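Ethylbenzene dehydrogenase alpha-subunit (Aromatoleum aromaticum, PDB 2IVF) is the alpha-subunit of a molybdenum enzyme in the molybdopterin oxidoreductase family, holding an iron/sulfur cluster and two pterin guanosine dinucleotide cofactors beside the metal. Local coordinates at residues A[80-85]-A[131-136]; A[346-351]-A[355-360]; A[388-391]-A[395-398]. All coordinates share one frame; numbering follows the deposited sequence.

Contact 1 (A[80-85]-A[131-136]); sequences GSHLNI and SAFNNN. With SF4 (iron/sulfur cluster), chain K; MGD (2-amino-5,6-dimercapto-7-methyl-3,7,8a,9-tetrahydro-8-oxa-1,3,9,10-tetraaza-anthracen-4-one guanosine dinucleotide), chain M.
H82 and F133 meet side by side, their side chains running past each other in opposite directions. This is the loose part of the contact. The rings are oblique, with planes at 47° and centroids 5.6 Å apart. The nearest atoms are H82 NE2 and F133 CB at 3.9 Å, an ordinary packing distance. No hydrogen bond joins 80-85 to 131-136.

The tight part lies on the other side of the imidazole. H82 ND1 binds FE3 of the iron/sulfur cluster at 2.2 Å, with cluster sulfur S4 near the ring plane at the edge. A second hold comes from outside: H82 NE2 is hydrogen-bonded to Y656 OH, so both ring nitrogens are engaged and the rotation of the ring is fixed. This is the histidine ligand of the iron/sulfur site in the N-terminal part of the chain, as in relatives of this family. C86, C92 and C127 also line the cluster and probably supply the other ligands. N84 ND2 approaches cluster sulfur S2 at 3.4 Å. Just beyond, I85 O lies 3.3 Å from C14 of MGD, so one short loop serves both cofactors.

F133 has CG anti to its backbone N (chi1 -165°), which lays the ring beside the imidazole; CB and CG, not the far rim, do the touching. N136 CB lies over the rim of one face. Y655 stacks on the ring and W654 meets it edge-to-face.

N135 is partly exposed and held at the beta-subunit interface. Its ND2 bends back to A132 O at 2.8 Å, and its amide also bonds N40 and K44 of the beta-subunit.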
# COMPACT_ATOMS: atom_id res chain seq x y z
N GLY A 80 17.56 -6.81 4.28
CA GLY A 80 16.33 -7.39 3.81
C GLY A 80 15.61 -6.51 2.82
O GLY A 80 15.90 -5.34 2.66
N SER A 81 14.70 -7.16 2.12
CA SER A 81 13.75 -6.51 1.24
C SER A 81 12.58 -7.49 1.09
O SER A 81 12.54 -8.53 1.79
CB SER A 81 14.35 -6.15 -0.13
OG SER A 81 13.54 -5.19 -0.77
N HIS A 82 11.62 -7.15 0.23
CA HIS A 82 10.37 -7.91 0.06
C HIS A 82 10.24 -8.38 -1.40
O HIS A 82 10.54 -7.64 -2.30
CB HIS A 82 9.24 -7.00 0.54
CG HIS A 82 9.61 -6.23 1.78
ND1 HIS A 82 9.88 -4.87 1.78
CD2 HIS A 82 9.90 -6.67 3.02
CE1 HIS A 82 10.28 -4.51 2.99
NE2 HIS A 82 10.28 -5.58 3.77
N LEU A 83 9.85 -9.64 -1.61
CA LEU A 83 9.86 -10.21 -2.95
C LEU A 83 8.50 -10.10 -3.62
O LEU A 83 8.41 -10.26 -4.83
CB LEU A 83 10.34 -11.66 -2.89
CG LEU A 83 11.81 -11.84 -2.48
CD1 LEU A 83 12.75 -10.75 -3.01
CD2 LEU A 83 11.92 -11.88 -0.97
N ASN A 84 7.47 -9.76 -2.84
CA ASN A 84 6.16 -9.37 -3.36
C ASN A 84 6.32 -8.40 -4.48
O ASN A 84 7.15 -7.55 -4.44
CB ASN A 84 5.16 -8.88 -2.27
CG ASN A 84 5.65 -7.74 -1.39
OD1 ASN A 84 5.21 -7.61 -0.22
ND2 ASN A 84 6.55 -6.89 -1.92
N ILE A 85 5.58 -8.60 -5.56
CA ILE A 85 5.73 -7.71 -6.69
C ILE A 85 4.93 -6.42 -6.52
O ILE A 85 3.84 -6.25 -7.03
CB ILE A 85 5.46 -8.42 -8.05
CG1 ILE A 85 6.44 -9.59 -8.23
CG2 ILE A 85 5.64 -7.42 -9.19
CD1 ILE A 85 7.98 -9.19 -8.10
N SER A 131 7.77 -1.73 5.69
CA SER A 131 8.26 -1.19 6.97
C SER A 131 7.56 -1.80 8.19
O SER A 131 7.92 -1.48 9.34
CB SER A 131 8.11 0.32 6.96
OG SER A 131 8.96 0.91 6.00
N ALA A 132 6.56 -2.66 7.96
CA ALA A 132 5.85 -3.40 9.02
C ALA A 132 5.83 -4.90 8.76
O ALA A 132 5.09 -5.65 9.41
CB ALA A 132 4.42 -2.91 9.11
N PHE A 133 6.69 -5.37 7.87
CA PHE A 133 6.69 -6.77 7.48
C PHE A 133 7.04 -7.75 8.62
O PHE A 133 6.60 -8.88 8.62
CB PHE A 133 7.61 -7.01 6.26
CG PHE A 133 7.32 -8.32 5.66
CD1 PHE A 133 6.17 -8.46 4.92
CD2 PHE A 133 8.10 -9.43 5.92
CE1 PHE A 133 5.81 -9.71 4.40
CE2 PHE A 133 7.74 -10.67 5.41
CZ PHE A 133 6.58 -10.79 4.66
N ASN A 134 7.76 -7.31 9.64
CA ASN A 134 7.97 -8.15 10.79
C ASN A 134 6.66 -8.70 11.35
O ASN A 134 6.62 -9.79 11.91
CB ASN A 134 8.69 -7.34 11.88
CG ASN A 134 7.77 -6.31 12.58
OD1 ASN A 134 7.77 -5.11 12.24
ND2 ASN A 134 7.06 -6.76 13.61
N ASN A 135 5.56 -7.96 11.17
CA ASN A 135 4.26 -8.40 11.67
C ASN A 135 3.71 -9.53 10.86
O ASN A 135 3.02 -10.39 11.41
CB ASN A 135 3.30 -7.22 11.67
CG ASN A 135 3.77 -6.15 12.60
OD1 ASN A 135 3.74 -6.34 13.81
ND2 ASN A 135 4.37 -5.10 12.06
N ASN A 136 4.03 -9.56 9.58
CA ASN A 136 3.65 -10.70 8.75
C ASN A 136 4.31 -11.99 9.22
O ASN A 136 3.69 -13.06 9.26
CB ASN A 136 4.01 -10.48 7.29
CG ASN A 136 3.09 -9.49 6.60
OD1 ASN A 136 3.11 -8.33 6.93
ND2 ASN A 136 2.32 -9.96 5.61
FE1 SF4 K . 7.27 -1.69 -0.08
FE2 SF4 K . 9.77 -1.41 -1.10
FE3 SF4 K . 9.13 -3.66 0.16
FE4 SF4 K . 8.02 -3.11 -2.28
S1 SF4 K . 10.19 -3.59 -1.88
S2 SF4 K . 6.93 -3.91 -0.36
S3 SF4 K . 7.87 -0.83 -2.13
S4 SF4 K . 9.25 -1.57 1.12
PB MGD M . -3.84 0.66 -11.01
O1B MGD M . -3.67 0.51 -9.54
O2B MGD M . -4.77 -0.32 -11.65
O3B MGD M . -2.52 0.64 -11.87
O3A MGD M . -0.58 -0.08 -10.38
PA MGD M . -0.98 1.00 -11.49
O1A MGD M . -0.84 2.30 -10.84
O2A MGD M . -0.25 0.75 -12.71
O5' MGD M . -4.38 2.13 -11.35
C5' MGD M . -5.55 2.62 -10.67
C4' MGD M . -6.06 3.89 -11.35
O4' MGD M . -6.58 3.57 -12.63
C3' MGD M . -7.28 4.25 -10.54
O3' MGD M . -6.86 5.17 -9.54
C2' MGD M . -8.20 4.90 -11.59
O2' MGD M . -8.36 6.30 -11.29
C1' MGD M . -7.45 4.68 -12.91
N9 MGD M . -8.42 4.29 -13.96
C8 MGD M . -9.31 3.29 -13.94
N7 MGD M . -9.98 3.23 -15.10
C5 MGD M . -9.49 4.23 -15.87
C6 MGD M . -9.74 4.74 -17.14
O6 MGD M . -10.62 4.31 -17.91
N1 MGD M . -8.97 5.81 -17.57
C2 MGD M . -7.97 6.44 -16.81
N2 MGD M . -7.27 7.51 -17.32
N3 MGD M . -7.72 5.92 -15.60
C4 MGD M . -8.46 4.87 -15.13
C10 MGD M . -0.63 -1.44 -10.65
C11 MGD M . 0.66 -2.06 -10.18
O11 MGD M . 0.80 -1.78 -8.84
C12 MGD M . 0.80 -3.56 -10.47
S12 MGD M . 0.12 -4.29 -11.92
C13 MGD M . 1.47 -4.36 -9.59
S13 MGD M . 1.64 -6.05 -9.93
C14 MGD M . 2.03 -3.80 -8.32
N15 MGD M . 1.06 -4.14 -7.24
C16 MGD M . 0.92 -3.33 -6.10
C17 MGD M . 0.15 -3.68 -5.02
O17 MGD M . -0.51 -4.75 -5.01
N18 MGD M . 0.08 -2.78 -3.94
C19 MGD M . 0.76 -1.60 -3.91
N19 MGD M . 0.62 -0.81 -2.83
N20 MGD M . 1.47 -1.28 -5.00
C21 MGD M . 1.59 -2.11 -6.05
N22 MGD M . 2.35 -1.75 -7.16
C23 MGD M . 2.09 -2.26 -8.47

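Contact 2 (A[346-351]-A[355-360]); sequences EDVDGG and QFYFFD
V348, on helix 345-349, points at Y357 on the strand that follows, and the carboxylate of D349 reaches round toward the same tyrosine. The unit is a helix, a short turn and the first strand of a beta hairpin, 356-360 paired with 365-369. G350 leaves helical geometry with a positive phi of 72°, and the chain turns back toward the strand.

V348 and Y357 come from opposite directions. V348 holds CG1 anti to its backbone N (chi1 -177°), which leaves CG2 on the side of the tyrosine. CG2 packs on Y357 CE2 at 3.8 Å, oblique to the ring. V348 CB lies 3.7 Å from Y357 OH, so the valine covers the phenol end of the ring rather than its centre. A345 touches the same tyrosine, and V366 and K368 of strand 365-369 also pack on it.

D349 takes the less common rotamer, with CG between the backbone N and the carbonyl carbon (chi1 56°). This brings the carboxylate between the turn and the strand. OD1 faces G351 N in a weak bond. OD2 stays 4.1 Å from Y357 OH, too far for a direct bond, and a water joins them instead.

Q355 starts out toward the helix, but its chain folds back. Its NE2 donates to F356 O at 3.0 Å, in the carbonyl plane and on a lone pair, and also bonds A369 O across the hairpin.

The bridging water donates to D349 OD2 at 2.7 Å and sits 2.7 Å from Y357 OH, in the plane of the tyrosine ring.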
# COMPACT_ATOMS: atom_id res chain seq x y z
N GLU A 346 4.82 -4.52 -54.49
CA GLU A 346 4.12 -5.60 -55.19
C GLU A 346 3.03 -5.01 -56.09
O GLU A 346 2.92 -5.36 -57.24
CB GLU A 346 3.49 -6.61 -54.21
CG GLU A 346 3.11 -7.92 -54.91
CD GLU A 346 2.37 -8.95 -54.06
OE1 GLU A 346 2.14 -8.75 -52.87
OE2 GLU A 346 1.98 -10.00 -54.62
N ASP A 347 2.21 -4.13 -55.52
CA ASP A 347 1.15 -3.47 -56.27
C ASP A 347 1.72 -2.64 -57.41
O ASP A 347 1.17 -2.65 -58.52
CB ASP A 347 0.34 -2.53 -55.37
CG ASP A 347 -0.20 -3.21 -54.11
OD1 ASP A 347 -0.53 -4.41 -54.18
OD2 ASP A 347 -0.34 -2.53 -53.09
N VAL A 348 2.80 -1.91 -57.14
CA VAL A 348 3.31 -0.91 -58.09
C VAL A 348 4.19 -1.47 -59.22
O VAL A 348 3.99 -1.11 -60.38
CB VAL A 348 4.07 0.24 -57.36
CG1 VAL A 348 4.53 1.31 -58.37
CG2 VAL A 348 3.20 0.85 -56.26
N ASP A 349 5.16 -2.32 -58.88
CA ASP A 349 6.07 -2.90 -59.89
C ASP A 349 6.41 -4.39 -59.69
O ASP A 349 7.37 -4.89 -60.24
CB ASP A 349 7.36 -2.07 -59.99
CG ASP A 349 8.07 -1.92 -58.66
OD1 ASP A 349 7.96 -2.80 -57.78
OD2 ASP A 349 8.77 -0.89 -58.50
N GLY A 350 5.60 -5.08 -58.90
CA GLY A 350 5.84 -6.49 -58.61
C GLY A 350 7.01 -6.77 -57.70
O GLY A 350 7.59 -7.84 -57.77
N GLY A 351 7.36 -5.82 -56.83
CA GLY A 351 8.38 -6.04 -55.82
C GLY A 351 7.81 -6.58 -54.52
O GLY A 351 6.81 -7.30 -54.48
N GLN A 355 7.23 -3.54 -48.98
CA GLN A 355 7.91 -2.32 -49.36
C GLN A 355 6.85 -1.24 -49.56
O GLN A 355 5.96 -1.36 -50.40
CB GLN A 355 8.75 -2.51 -50.61
CG GLN A 355 9.41 -1.22 -51.15
CD GLN A 355 10.40 -0.59 -50.18
OE1 GLN A 355 11.47 -1.14 -49.94
NE2 GLN A 355 10.05 0.56 -49.63
N PHE A 356 6.95 -0.18 -48.78
CA PHE A 356 5.91 0.85 -48.79
C PHE A 356 6.44 2.17 -49.33
O PHE A 356 7.63 2.26 -49.69
CB PHE A 356 5.28 0.98 -47.42
CG PHE A 356 4.74 -0.30 -46.89
CD1 PHE A 356 3.84 -1.06 -47.63
CD2 PHE A 356 5.10 -0.76 -45.65
CE1 PHE A 356 3.34 -2.23 -47.13
CE2 PHE A 356 4.59 -1.94 -45.16
CZ PHE A 356 3.71 -2.66 -45.89
N TYR A 357 5.55 3.16 -49.42
CA TYR A 357 5.87 4.40 -50.12
C TYR A 357 5.56 5.67 -49.37
O TYR A 357 4.55 5.77 -48.67
CB TYR A 357 5.13 4.45 -51.44
CG TYR A 357 5.63 3.44 -52.44
CD1 TYR A 357 6.61 3.78 -53.36
CD2 TYR A 357 5.14 2.15 -52.44
CE1 TYR A 357 7.08 2.90 -54.23
CE2 TYR A 357 5.60 1.24 -53.33
CZ TYR A 357 6.57 1.62 -54.23
OH TYR A 357 7.04 0.73 -55.16
N PHE A 358 6.47 6.63 -49.54
CA PHE A 358 6.21 8.04 -49.29
C PHE A 358 5.77 8.69 -50.60
O PHE A 358 5.91 8.11 -51.69
CB PHE A 358 7.48 8.77 -48.87
CG PHE A 358 8.11 8.29 -47.59
CD1 PHE A 358 7.39 8.18 -46.44
CD2 PHE A 358 9.46 8.00 -47.55
CE1 PHE A 358 8.00 7.77 -45.25
CE2 PHE A 358 10.07 7.59 -46.36
CZ PHE A 358 9.34 7.49 -45.22
N PHE A 359 5.25 9.90 -50.49
CA PHE A 359 5.11 10.72 -51.68
C PHE A 359 6.11 11.85 -51.55
O PHE A 359 6.19 12.49 -50.50
CB PHE A 359 3.71 11.27 -51.88
CG PHE A 359 3.48 11.80 -53.26
CD1 PHE A 359 3.77 13.12 -53.57
CD2 PHE A 359 3.05 10.96 -54.26
CE1 PHE A 359 3.59 13.61 -54.85
CE2 PHE A 359 2.87 11.44 -55.56
CZ PHE A 359 3.15 12.78 -55.85
N ASP A 360 6.86 12.08 -52.63
CA ASP A 360 7.79 13.20 -52.73
C ASP A 360 7.16 14.25 -53.61
O ASP A 360 7.06 14.07 -54.82
CB ASP A 360 9.13 12.76 -53.32
CG ASP A 360 10.18 13.86 -53.27
OD1 ASP A 360 9.81 15.02 -52.98
OD2 ASP A 360 11.37 13.57 -53.51
O HOH W 1 8.73 1.41 -57.17

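Contact 3 (A[388-391]-A[395-398]); sequences ARLK and TIQV
A388 and I396 form an antiparallel hydrogen-bonded pair: A388 N gives to I396 O at 3.0 Å and I396 N returns to A388 O at 3.0 Å, both bonds close to straight. A388 O also takes a CA-H contact from T395 CA at 3.3 Å.

R389 and T395 are the next pair, non-hydrogen-bonded, with CA atoms 4.2 Å apart. Their side chains share the exposed face. T395 OG1 lies beside its backbone N (chi1 -57°) and presses on R389 CG at 3.1 Å, a tight contact. The same oxygen is at the edge of the guanidinium, near its plane, but no hydrogen bond forms.

On the A388 and I396 face, contacts between the segments are apolar. I396 has CG1 between its backbone N and the carbonyl carbon (chi1 54°), and this carries CD1 to CD1 of L390, reaching in from the turn, at 3.8 Å. The two side chains cross at about a right angle. A388 CB meets V398 CG1 more loosely, at 4.2 Å. L343 packs on A388 and L390, and R336 touches L390 and I396.

The arrangement is a beta hairpin of strands 385-389 and 395-400, the second being the middle strand of a three-stranded antiparallel sheet completed by 334-336.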
# COMPACT_ATOMS: atom_id res chain seq x y z
N ALA A 388 -1.29 6.85 -57.94
CA ALA A 388 -0.23 5.92 -58.29
C ALA A 388 -0.73 4.98 -59.38
O ALA A 388 -1.88 4.53 -59.33
CB ALA A 388 0.19 5.14 -57.06
N ARG A 389 0.11 4.69 -60.38
CA ARG A 389 -0.18 3.65 -61.36
C ARG A 389 0.31 2.31 -60.85
O ARG A 389 1.48 2.15 -60.53
CB ARG A 389 0.52 3.93 -62.70
CG ARG A 389 -0.31 4.70 -63.66
CD ARG A 389 0.48 5.17 -64.90
NE ARG A 389 -0.18 6.32 -65.52
CZ ARG A 389 0.32 7.06 -66.52
NH1 ARG A 389 1.51 6.77 -67.04
NH2 ARG A 389 -0.38 8.08 -67.01
N LEU A 390 -0.58 1.33 -60.81
CA LEU A 390 -0.21 -0.00 -60.38
C LEU A 390 0.46 -0.79 -61.52
O LEU A 390 0.54 -0.33 -62.67
CB LEU A 390 -1.44 -0.72 -59.83
CG LEU A 390 -2.12 0.02 -58.67
CD1 LEU A 390 -3.21 -0.82 -58.03
CD2 LEU A 390 -1.09 0.43 -57.59
N LYS A 391 0.95 -1.98 -61.18
CA LYS A 391 1.60 -2.85 -62.15
C LYS A 391 0.59 -3.33 -63.20
O LYS A 391 0.96 -3.76 -64.29
CB LYS A 391 2.33 -4.03 -61.48
CG LYS A 391 1.46 -5.00 -60.68
CD LYS A 391 2.15 -6.36 -60.54
CE LYS A 391 1.67 -7.17 -59.33
NZ LYS A 391 0.37 -6.75 -58.73
N THR A 395 -4.62 3.28 -62.53
CA THR A 395 -4.27 4.36 -61.61
C THR A 395 -5.31 4.44 -60.50
O THR A 395 -6.52 4.37 -60.76
CB THR A 395 -4.17 5.72 -62.34
OG1 THR A 395 -3.21 5.62 -63.39
CG2 THR A 395 -3.74 6.86 -61.39
N ILE A 396 -4.85 4.60 -59.26
CA ILE A 396 -5.74 4.74 -58.13
C ILE A 396 -5.32 5.95 -57.33
O ILE A 396 -4.20 6.43 -57.45
CB ILE A 396 -5.72 3.50 -57.23
CG1 ILE A 396 -4.27 3.16 -56.81
CG2 ILE A 396 -6.39 2.32 -57.97
CD1 ILE A 396 -4.16 2.05 -55.81
N GLN A 397 -6.26 6.43 -56.51
CA GLN A 397 -5.99 7.47 -55.55
C GLN A 397 -5.29 6.81 -54.36
O GLN A 397 -5.68 5.72 -53.93
CB GLN A 397 -7.29 8.09 -55.03
CG GLN A 397 -7.91 9.22 -55.87
CD GLN A 397 -8.83 10.09 -55.00
OE1 GLN A 397 -8.59 10.27 -53.79
NE2 GLN A 397 -9.89 10.62 -55.59
N VAL A 398 -4.28 7.48 -53.83
CA VAL A 398 -3.62 7.07 -52.61
C VAL A 398 -3.47 8.30 -51.76
O VAL A 398 -3.40 9.42 -52.29
CB VAL A 398 -2.25 6.42 -52.87
CG1 VAL A 398 -2.41 5.17 -53.77
CG2 VAL A 398 -1.28 7.43 -53.49

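How the contacts relate
Contact 1 is buried and stands apart: its centre lies 58 Å from that of contact 2 and 65 Å from that of contact 3, on the opposite side of the chain's centre. Its chemistry is metal binding and aromatic packing at the cofactors. Contacts 2 and 3 are partly buried neighbours in one peripheral region, with centres 10 Å apart. They share no segment but touch where D347 O and K391 N, 2.7 Å apart, probably form a hydrogen bond. L343 packs on both. Contact 2 joins a helix to a strand through side chains and a water, whereas contact 3 joins two strands through a pair of backbone hydrogen bonds together with side-chain packing on both faces.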